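Local coordinates for protein AHL synthase (Burkholderia glumae, PDB 3P2H) that probably makes N-acyl-homoserine lactone quorum-sensing signals from S-adenosyl-L-methionine and fatty acyl groups carried on acyl-carrier protein, and here holds an inhibitor and methylthioadenosine, at residues E148-G162 with V173-L187. The protein carries 3 engineered substitutions. Sequence-based numbering, arbitrary orientation.
Sequences ERMFRRIGVHAHRAG and VACWIDIDAQTLAAL. Engineered in segment 148-162: Met150 (natural residue Leu). With NOO (N-(3-oxocyclohex-1-en-1-yl)octanamide), chain C.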
ATOM      1  N   GLU A 148       5.893  -4.899  -8.724  1.00 18.47           N
ATOM      2  CA  GLU A 148       5.695  -4.031  -9.883  1.00 19.16           C
ATOM      3  C   GLU A 148       5.303  -4.885 -11.081  1.00 20.37           C
ATOM      4  O   GLU A 148       4.461  -4.494 -11.886  1.00 20.35           O
ATOM      5  CB  GLU A 148       6.985  -3.275 -10.224  1.00 19.76           C
ATOM      6  CG  GLU A 148       6.898  -2.477 -11.527  1.00 19.28           C
ATOM      7  CD  GLU A 148       8.235  -1.902 -11.961  1.00 20.00           C
ATOM      8  OE1 GLU A 148       9.213  -2.673 -12.048  1.00 18.00           O
ATOM      9  OE2 GLU A 148       8.304  -0.683 -12.224  1.00 18.99           O
ATOM     10  N   ARG A 149       5.935  -6.049 -11.199  1.00 20.32           N
ATOM     11  CA  ARG A 149       5.650  -6.949 -12.298  1.00 21.23           C
ATOM     12  C   ARG A 149       4.235  -7.510 -12.205  1.00 21.58           C
ATOM     13  O   ARG A 149       3.589  -7.721 -13.227  1.00 20.61           O
ATOM     14  CB  ARG A 149       6.683  -8.080 -12.342  1.00 22.75           C
ATOM     15  CG  ARG A 149       8.072  -7.594 -12.734  1.00 27.17           C
ATOM     16  CD  ARG A 149       8.983  -8.746 -13.132  1.00 29.97           C
ATOM     17  NE  ARG A 149       9.425  -9.545 -11.993  1.00 31.55           N
ATOM     18  CZ  ARG A 149      10.356  -9.161 -11.124  1.00 31.81           C
ATOM     19  NH1 ARG A 149      10.952  -7.981 -11.256  1.00 31.72           N
ATOM     20  NH2 ARG A 149      10.705  -9.968 -10.135  1.00 31.71           N
ATOM     21  N   MET A 150       3.746  -7.747 -10.990  1.00 21.50           N
ATOM     22  CA  MET A 150       2.387  -8.257 -10.839  1.00 21.90           C
ATOM     23  C   MET A 150       1.380  -7.178 -11.214  1.00 20.75           C
ATOM     24  O   MET A 150       0.329  -7.476 -11.788  1.00 19.79           O
ATOM     25  CB  MET A 150       2.139  -8.741  -9.408  1.00 24.61           C
ATOM     26  CG  MET A 150       2.816 -10.072  -9.103  1.00 29.05           C
ATOM     27  SD  MET A 150       2.430 -10.671  -7.446  1.00 35.49           S
ATOM     28  CE  MET A 150       3.752  -9.865  -6.482  1.00 31.99           C
ATOM     29  N   PHE A 151       1.699  -5.926 -10.887  1.00 19.55           N
ATOM     30  CA  PHE A 151       0.824  -4.810 -11.228  1.00 19.27           C
ATOM     31  C   PHE A 151       0.712  -4.758 -12.748  1.00 19.38           C
ATOM     32  O   PHE A 151      -0.372  -4.578 -13.293  1.00 19.67           O
ATOM     33  CB  PHE A 151       1.393  -3.480 -10.721  1.00 18.11           C
ATOM     34  CG  PHE A 151       1.287  -3.283  -9.224  1.00 19.21           C
ATOM     35  CD1 PHE A 151       0.474  -4.105  -8.446  1.00 19.38           C
ATOM     36  CD2 PHE A 151       1.982  -2.248  -8.600  1.00 18.52           C
ATOM     37  CE1 PHE A 151       0.358  -3.896  -7.061  1.00 19.55           C
ATOM     38  CE2 PHE A 151       1.872  -2.032  -7.226  1.00 18.97           C
ATOM     39  CZ  PHE A 151       1.058  -2.856  -6.457  1.00 18.57           C
ATOM     40  N   ARG A 152       1.842  -4.914 -13.427  1.00 18.20           N
ATOM     41  CA  ARG A 152       1.857  -4.896 -14.885  1.00 20.32           C
ATOM     42  C   ARG A 152       0.989  -6.024 -15.424  1.00 20.22           C
ATOM     43  O   ARG A 152       0.178  -5.816 -16.321  1.00 19.84           O
ATOM     44  CB  ARG A 152       3.287  -5.044 -15.411  1.00 18.87           C
ATOM     45  CG  ARG A 152       4.170  -3.839 -15.115  1.00 19.39           C
ATOM     46  CD  ARG A 152       5.609  -4.053 -15.591  1.00 19.12           C
ATOM     47  NE  ARG A 152       6.424  -2.860 -15.390  1.00 16.58           N
ATOM     48  CZ  ARG A 152       7.743  -2.811 -15.554  1.00 17.39           C
ATOM     49  NH1 ARG A 152       8.418  -3.892 -15.926  1.00 14.81           N
ATOM     50  NH2 ARG A 152       8.391  -1.675 -15.341  1.00 15.60           N
ATOM     51  N   ARG A 153       1.147  -7.216 -14.862  1.00 20.70           N
ATOM     52  CA  ARG A 153       0.369  -8.366 -15.302  1.00 21.68           C
ATOM     53  C   ARG A 153      -1.127  -8.160 -15.048  1.00 21.18           C
ATOM     54  O   ARG A 153      -1.962  -8.551 -15.863  1.00 19.50           O
ATOM     55  CB  ARG A 153       0.839  -9.632 -14.584  1.00 25.34           C
ATOM     56  CG  ARG A 153       0.241 -10.903 -15.165  1.00 31.89           C
ATOM     57  CD  ARG A 153       0.784 -11.129 -16.567  1.00 37.20           C
ATOM     58  NE  ARG A 153       0.149 -12.247 -17.257  1.00 40.53           N
ATOM     59  CZ  ARG A 153       0.355 -12.535 -18.539  1.00 43.41           C
ATOM     60  NH1 ARG A 153       1.185 -11.785 -19.259  1.00 43.80           N
ATOM     61  NH2 ARG A 153      -0.282 -13.554 -19.111  1.00 44.39           N
ATOM     62  N   ILE A 154      -1.461  -7.550 -13.914  1.00 19.37           N
ATOM     63  CA  ILE A 154      -2.858  -7.293 -13.577  1.00 19.68           C
ATOM     64  C   ILE A 154      -3.471  -6.316 -14.577  1.00 18.35           C
ATOM     65  O   ILE A 154      -4.682  -6.321 -14.796  1.00 19.47           O
ATOM     66  CB  ILE A 154      -3.001  -6.730 -12.135  1.00 19.50           C
ATOM     67  CG1 ILE A 154      -2.640  -7.819 -11.120  1.00 18.91           C
ATOM     68  CG2 ILE A 154      -4.423  -6.244 -11.895  1.00 20.47           C
ATOM     69  CD1 ILE A 154      -2.738  -7.373  -9.673  1.00 19.70           C
ATOM     70  N   GLY A 155      -2.641  -5.466 -15.172  1.00 17.90           N
ATOM     71  CA  GLY A 155      -3.147  -4.540 -16.171  1.00 16.81           C
ATOM     72  C   GLY A 155      -3.308  -3.082 -15.803  1.00 16.23           C
ATOM     73  O   GLY A 155      -3.696  -2.276 -16.652  1.00 16.62           O
ATOM     74  N   VAL A 156      -3.019  -2.728 -14.556  1.00 15.89           N
ATOM     75  CA  VAL A 156      -3.155  -1.339 -14.130  1.00 14.77           C
ATOM     76  C   VAL A 156      -2.110  -0.489 -14.830  1.00 14.56           C
ATOM     77  O   VAL A 156      -1.128  -1.012 -15.334  1.00 16.56           O
ATOM     78  CB  VAL A 156      -2.974  -1.194 -12.605  1.00 15.37           C
ATOM     79  CG1 VAL A 156      -3.961  -2.101 -11.879  1.00 12.71           C
ATOM     80  CG2 VAL A 156      -1.543  -1.529 -12.212  1.00 15.70           C
ATOM     81  N   HIS A 157      -2.325   0.822 -14.871  1.00 14.30           N
ATOM     82  CA  HIS A 157      -1.363   1.697 -15.512  1.00 14.92           C
ATOM     83  C   HIS A 157      -0.329   2.127 -14.493  1.00 15.04           C
ATOM     84  O   HIS A 157      -0.482   3.139 -13.809  1.00 15.33           O
ATOM     85  CB  HIS A 157      -2.046   2.926 -16.125  1.00 14.13           C
ATOM     86  CG  HIS A 157      -1.094   3.878 -16.786  1.00 14.67           C
ATOM     87  ND1 HIS A 157      -1.503   5.066 -17.353  1.00 12.94           N
ATOM     88  CD2 HIS A 157       0.252   3.826 -16.956  1.00 15.12           C
ATOM     89  CE1 HIS A 157      -0.454   5.705 -17.840  1.00 14.12           C
ATOM     90  NE2 HIS A 157       0.623   4.976 -17.612  1.00 15.12           N
ATOM     91  N   ALA A 158       0.727   1.337 -14.393  1.00 15.46           N
ATOM     92  CA  ALA A 158       1.807   1.629 -13.474  1.00 14.59           C
ATOM     93  C   ALA A 158       3.025   2.092 -14.268  1.00 15.85           C
ATOM     94  O   ALA A 158       3.294   1.589 -15.362  1.00 15.58           O
ATOM     95  CB  ALA A 158       2.151   0.384 -12.671  1.00 14.66           C
ATOM     96  N   HIS A 159       3.747   3.063 -13.724  1.00 14.65           N
ATOM     97  CA  HIS A 159       4.955   3.569 -14.359  1.00 14.79           C
ATOM     98  C   HIS A 159       5.910   4.064 -13.282  1.00 15.05           C
ATOM     99  O   HIS A 159       5.492   4.474 -12.200  1.00 15.26           O
ATOM    100  CB  HIS A 159       4.646   4.671 -15.394  1.00 15.33           C
ATOM    101  CG  HIS A 159       3.838   5.814 -14.866  1.00 12.67           C
ATOM    102  ND1 HIS A 159       2.474   5.743 -14.683  1.00 14.83           N
ATOM    103  CD2 HIS A 159       4.201   7.068 -14.500  1.00 12.66           C
ATOM    104  CE1 HIS A 159       2.032   6.903 -14.229  1.00 11.45           C
ATOM    105  NE2 HIS A 159       3.060   7.723 -14.108  1.00 14.75           N
ATOM    106  N   ARG A 160       7.197   4.021 -13.584  1.00 14.96           N
ATOM    107  CA  ARG A 160       8.217   4.406 -12.623  1.00 15.65           C
ATOM    108  C   ARG A 160       8.363   5.890 -12.310  1.00 15.01           C
ATOM    109  O   ARG A 160       8.255   6.746 -13.193  1.00 14.03           O
ATOM    110  CB  ARG A 160       9.558   3.821 -13.069  1.00 15.35           C
ATOM    111  CG  ARG A 160       9.535   2.306 -13.067  1.00 15.03           C
ATOM    112  CD  ARG A 160      10.852   1.688 -13.489  1.00 15.18           C
ATOM    113  NE  ARG A 160      10.822   0.242 -13.294  1.00 16.13           N
ATOM    114  CZ  ARG A 160      11.829  -0.578 -13.572  1.00 13.88           C
ATOM    115  NH1 ARG A 160      12.961  -0.098 -14.069  1.00 14.78           N
ATOM    116  NH2 ARG A 160      11.700  -1.876 -13.347  1.00 15.44           N
ATOM    117  N   ALA A 161       8.600   6.179 -11.033  1.00 13.82           N
ATOM    118  CA  ALA A 161       8.792   7.549 -10.558  1.00 15.19           C
ATOM    119  C   ALA A 161      10.282   7.770 -10.301  1.00 15.59           C
ATOM    120  O   ALA A 161      10.709   8.874  -9.967  1.00 16.72           O
ATOM    121  CB  ALA A 161       8.002   7.782  -9.270  1.00 14.75           C
ATOM    122  N   GLY A 162      11.062   6.703 -10.466  1.00 17.21           N
ATOM    123  CA  GLY A 162      12.503   6.766 -10.264  1.00 16.96           C
ATOM    124  C   GLY A 162      13.190   5.510 -10.782  1.00 16.10           C
ATOM    125  O   GLY A 162      12.527   4.557 -11.192  1.00 15.31           O
ATOM    126  N   VAL A 173      11.568  -0.014  -6.495  1.00 15.54           N
ATOM    127  CA  VAL A 173      11.501   1.166  -7.332  1.00 15.20           C
ATOM    128  C   VAL A 173      10.319   2.031  -6.932  1.00 15.53           C
ATOM    129  O   VAL A 173       9.289   1.520  -6.500  1.00 16.27           O
ATOM    130  CB  VAL A 173      11.363   0.772  -8.825  1.00 15.16           C
ATOM    131  CG1 VAL A 173      10.007   0.115  -9.074  1.00 15.73           C
ATOM    132  CG2 VAL A 173      11.550   1.988  -9.698  1.00 16.33           C
ATOM    133  N   ALA A 174      10.477   3.345  -7.045  1.00 16.54           N
ATOM    134  CA  ALA A 174       9.386   4.254  -6.722  1.00 16.32           C
ATOM    135  C   ALA A 174       8.412   4.043  -7.876  1.00 16.34           C
ATOM    136  O   ALA A 174       8.800   4.128  -9.041  1.00 15.83           O
ATOM    137  CB  ALA A 174       9.882   5.685  -6.687  1.00 16.24           C
ATOM    138  N   CYS A 175       7.152   3.774  -7.558  1.00 17.81           N
ATOM    139  CA  CYS A 175       6.172   3.479  -8.597  1.00 17.97           C
ATOM    140  C   CYS A 175       4.891   4.303  -8.560  1.00 18.15           C
ATOM    141  O   CYS A 175       4.330   4.561  -7.490  1.00 17.94           O
ATOM    142  CB  CYS A 175       5.831   1.983  -8.512  1.00 19.73           C
ATOM    143  SG  CYS A 175       4.713   1.270  -9.754  1.00 21.50           S
ATOM    144  N   TRP A 176       4.453   4.724  -9.744  1.00 16.27           N
ATOM    145  CA  TRP A 176       3.218   5.477  -9.909  1.00 15.73           C
ATOM    146  C   TRP A 176       2.152   4.502 -10.399  1.00 15.98           C
ATOM    147  O   TRP A 176       2.463   3.519 -11.071  1.00 17.07           O
ATOM    148  CB  TRP A 176       3.325   6.534 -11.017  1.00 16.27           C
ATOM    149  CG  TRP A 176       4.144   7.757 -10.779  1.00 15.51           C
ATOM    150  CD1 TRP A 176       5.340   8.063 -11.361  1.00 15.87           C
ATOM    151  CD2 TRP A 176       3.775   8.900  -9.997  1.00 17.37           C
ATOM    152  NE1 TRP A 176       5.735   9.328 -10.999  1.00 16.23           N
ATOM    153  CE2 TRP A 176       4.795   9.865 -10.160  1.00 17.81           C
ATOM    154  CE3 TRP A 176       2.680   9.204  -9.176  1.00 17.09           C
ATOM    155  CZ2 TRP A 176       4.753  11.116  -9.531  1.00 18.73           C
ATOM    156  CZ3 TRP A 176       2.637  10.451  -8.552  1.00 18.58           C
ATOM    157  CH2 TRP A 176       3.670  11.389  -8.735  1.00 19.87           C
ATOM    158  N   ILE A 177       0.902   4.783 -10.062  1.00 16.55           N
ATOM    159  CA  ILE A 177      -0.231   4.013 -10.559  1.00 15.57           C
ATOM    160  C   ILE A 177      -1.253   5.094 -10.906  1.00 17.00           C
ATOM    161  O   ILE A 177      -1.759   5.778 -10.011  1.00 16.75           O
ATOM    162  CB  ILE A 177      -0.857   3.067  -9.512  1.00 15.94           C
ATOM    163  CG1 ILE A 177       0.020   1.832  -9.310  1.00 17.15           C
ATOM    164  CG2 ILE A 177      -2.230   2.618  -9.988  1.00 17.69           C
ATOM    165  CD1 ILE A 177      -0.590   0.805  -8.360  1.00 17.61           C
ATOM    166  N   ASP A 178      -1.527   5.276 -12.196  1.00 16.07           N
ATOM    167  CA  ASP A 178      -2.496   6.280 -12.621  1.00 15.87           C
ATOM    168  C   ASP A 178      -3.903   5.739 -12.461  1.00 15.50           C
ATOM    169  O   ASP A 178      -4.222   4.674 -12.983  1.00 15.50           O
ATOM    170  CB  ASP A 178      -2.298   6.672 -14.092  1.00 17.18           C
ATOM    171  CG  ASP A 178      -1.074   7.538 -14.313  1.00 18.63           C
ATOM    172  OD1 ASP A 178      -0.450   7.964 -13.322  1.00 18.11           O
ATOM    173  OD2 ASP A 178      -0.744   7.800 -15.490  1.00 20.49           O
ATOM    174  N   ILE A 179      -4.741   6.466 -11.735  1.00 14.83           N
ATOM    175  CA  ILE A 179      -6.120   6.036 -11.559  1.00 14.57           C
ATOM    176  C   ILE A 179      -6.891   6.537 -12.781  1.00 16.73           C
ATOM    177  O   ILE A 179      -7.666   7.488 -12.709  1.00 17.68           O
ATOM    178  CB  ILE A 179      -6.726   6.607 -10.255  1.00 14.51           C
ATOM    179  CG1 ILE A 179      -5.896   6.133  -9.057  1.00 14.30           C
ATOM    180  CG2 ILE A 179      -8.175   6.135 -10.103  1.00 16.21           C
ATOM    181  CD1 ILE A 179      -6.340   6.692  -7.703  1.00 14.52           C
ATOM    182  N   ASP A 180      -6.642   5.891 -13.916  1.00 16.85           N
ATOM    183  CA  ASP A 180      -7.290   6.257 -15.162  1.00 16.79           C
ATOM    184  C   ASP A 180      -8.196   5.125 -15.647  1.00 17.60           C
ATOM    185  O   ASP A 180      -8.379   4.121 -14.954  1.00 14.14           O
ATOM    186  CB  ASP A 180      -6.232   6.586 -16.228  1.00 16.91           C
ATOM    187  CG  ASP A 180      -5.242   5.451 -16.453  1.00 16.90           C
ATOM    188  OD1 ASP A 180      -5.503   4.311 -16.007  1.00 16.36           O
ATOM    189  OD2 ASP A 180      -4.200   5.700 -17.095  1.00 17.73           O
ATOM    190  N   ALA A 181      -8.754   5.287 -16.844  1.00 17.69           N
ATOM    191  CA  ALA A 181      -9.653   4.285 -17.408  1.00 17.41           C
ATOM    192  C   ALA A 181      -9.041   2.882 -17.414  1.00 16.81           C
ATOM    193  O   ALA A 181      -9.705   1.909 -17.067  1.00 16.74           O
ATOM    194  CB  ALA A 181     -10.062   4.689 -18.827  1.00 19.09           C
ATOM    195  N   GLN A 182      -7.773   2.784 -17.800  1.00 16.21           N
ATOM    196  CA  GLN A 182      -7.084   1.499 -17.855  1.00 15.50           C
ATOM    197  C   GLN A 182      -7.010   0.818 -16.492  1.00 15.49           C
ATOM    198  O   GLN A 182      -7.354  -0.355 -16.350  1.00 15.88           O
ATOM    199  CB  GLN A 182      -5.661   1.683 -18.387  1.00 14.72           C
ATOM    200  CG  GLN A 182      -4.937   0.367 -18.635  1.00 15.94           C
ATOM    201  CD  GLN A 182      -3.474   0.558 -19.004  1.00 17.25           C
ATOM    202  OE1 GLN A 182      -3.138   1.386 -19.847  1.00 16.20           O
ATOM    203  NE2 GLN A 182      -2.602  -0.213 -18.375  1.00 17.63           N
ATOM    204  N   THR A 183      -6.528   1.558 -15.499  1.00 15.79           N
ATOM    205  CA  THR A 183      -6.392   1.034 -14.145  1.00 15.75           C
ATOM    206  C   THR A 183      -7.742   0.621 -13.573  1.00 16.28           C
ATOM    207  O   THR A 183      -7.879  -0.461 -13.007  1.00 18.51           O
ATOM    208  CB  THR A 183      -5.743   2.079 -13.215  1.00 16.21           C
ATOM    209  OG1 THR A 183      -4.354   2.217 -13.552  1.00 14.39           O
ATOM    210  CG2 THR A 183      -5.879   1.651 -11.745  1.00 16.13           C
ATOM    211  N   LEU A 184      -8.738   1.485 -13.724  1.00 16.01           N
ATOM    212  CA  LEU A 184     -10.074   1.192 -13.220  1.00 16.08           C
ATOM    213  C   LEU A 184     -10.644  -0.064 -13.884  1.00 16.73           C
ATOM    214  O   LEU A 184     -11.147  -0.960 -13.208  1.00 16.08           O
ATOM    215  CB  LEU A 184     -11.001   2.392 -13.460  1.00 14.59           C
ATOM    216  CG  LEU A 184     -10.649   3.691 -12.720  1.00 14.17           C
ATOM    217  CD1 LEU A 184     -11.551   4.827 -13.177  1.00 12.57           C
ATOM    218  CD2 LEU A 184     -10.783   3.475 -11.218  1.00 16.05           C
ATOM    219  N   ALA A 185     -10.560  -0.134 -15.210  1.00 16.83           N
ATOM    220  CA  ALA A 185     -11.075  -1.291 -15.937  1.00 16.67           C
ATOM    221  C   ALA A 185     -10.358  -2.567 -15.519  1.00 16.57           C
ATOM    222  O   ALA A 185     -10.989  -3.597 -15.301  1.00 17.07           O
ATOM    223  CB  ALA A 185     -10.925  -1.077 -17.439  1.00 18.48           C
ATOM    224  N   ALA A 186      -9.036  -2.503 -15.407  1.00 16.31           N
ATOM    225  CA  ALA A 186      -8.255  -3.672 -15.018  1.00 17.35           C
ATOM    226  C   ALA A 186      -8.640  -4.196 -13.634  1.00 18.07           C
ATOM    227  O   ALA A 186      -8.479  -5.382 -13.347  1.00 18.64           O
ATOM    228  CB  ALA A 186      -6.775  -3.337 -15.047  1.00 17.57           C
ATOM    229  N   LEU A 187      -9.148  -3.308 -12.785  1.00 17.10           N
ATOM    230  CA  LEU A 187      -9.532  -3.674 -11.425  1.00 18.05           C
ATOM    231  C   LEU A 187     -11.036  -3.874 -11.257  1.00 19.23           C
ATOM    232  O   LEU A 187     -11.506  -4.114 -10.150  1.00 18.18           O
ATOM    233  CB  LEU A 187      -9.045  -2.602 -10.444  1.00 15.70           C
ATOM    234  CG  LEU A 187      -7.526  -2.400 -10.419  1.00 14.48           C
ATOM    235  CD1 LEU A 187      -7.165  -1.157  -9.620  1.00 14.52           C
ATOM    236  CD2 LEU A 187      -6.869  -3.637  -9.840  1.00 12.78           C
TER
HETATM  237  C1  NOO C 300       5.689  -7.566  -1.332  1.00 40.41           C
HETATM  238  O1  NOO C 300       6.042  -8.272  -2.270  1.00 41.44           O
HETATM  239  C2  NOO C 300       5.424  -6.073  -1.488  1.00 39.87           C
HETATM  240  C3  NOO C 300       5.630  -5.166  -0.440  1.00 40.01           C
HETATM  241  C4  NOO C 300       5.926  -5.750   0.957  1.00 40.85           C
HETATM  242  C5  NOO C 300       5.280  -7.166   1.232  1.00 40.83           C
HETATM  243  C6  NOO C 300       5.532  -8.196   0.088  1.00 40.21           C
HETATM  244  N7  NOO C 300       5.597  -3.712  -0.562  1.00 39.44           N
HETATM  245  C8  NOO C 300       5.031  -2.653   0.195  1.00 38.91           C
HETATM  246  O8  NOO C 300       5.190  -2.497   1.402  1.00 39.35           O
HETATM  247  C9  NOO C 300       4.151  -1.597  -0.508  1.00 37.38           C
HETATM  248  C10 NOO C 300       4.118  -1.514  -2.056  1.00 37.02           C
HETATM  249  C11 NOO C 300       3.808  -0.057  -2.493  1.00 34.23           C
HETATM  250  C12 NOO C 300       2.877   0.012  -3.717  1.00 33.44           C
HETATM  251  C13 NOO C 300       2.695   1.468  -4.195  1.00 31.80           C
HETATM  252  C14 NOO C 300       2.483   1.543  -5.719  1.00 27.57           C
HETATM  253  C15 NOO C 300       2.071   2.949  -6.164  1.00 25.11           C
HETATM  254  O   HOH W   1      -7.264  -7.445 -14.007  1.00 24.47           O
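An antiparallel pairing in the mixed sheet of this acetyltransferase-like fold sets strand 157-160 against strand 173-178, with His159 facing Trp176 in a hydrogen-bonded pair: His159 N reaches Trp176 O at 3.0 Å, and Trp176 N returns to His159 O at 2.7 Å. On the sheet face carrying both side chains, the Trp176 CB methylene lies over one face of the imidazole of His159, while the indole is nearly parallel to that ring but slid off it; Ala161 CB meets indole NE1. The face of the sheet that carries Ala158, Cys175 and Ile177 turns toward helix 145-154 and the inhibitor. There Ile177 CD1 sits over the ring of Phe151, 3.9 Å from CE2, and both residues touch the octanoyl tail, as does Cys175 O, so the contact forms part of the wall of the inhibitor pocket, which probably receives the substrate acyl chain. Arg160, extended from CG to NE, passes Val173 CG2 and grips the carboxylate of Glu148 side-on in its guanidinium plane, through NE and NH2. Beyond the strands, helix 181-186 packs against residues 155-157, which lead from helix 145-154 into strand 157-160. His157 CG stands anti to the backbone N (chi1 179°), which brings ND1 to Asp180 OD2 at 2.8 Å, in the ring plane; Asp180 OD1 caps the helix at Thr183 N. Thr183 OG1 accepts from His157 N (2.8 Å) and donates to Asp178 O, and Gln182 NE2 binds Gly155 O at 2.9 Å from above the carbonyl plane.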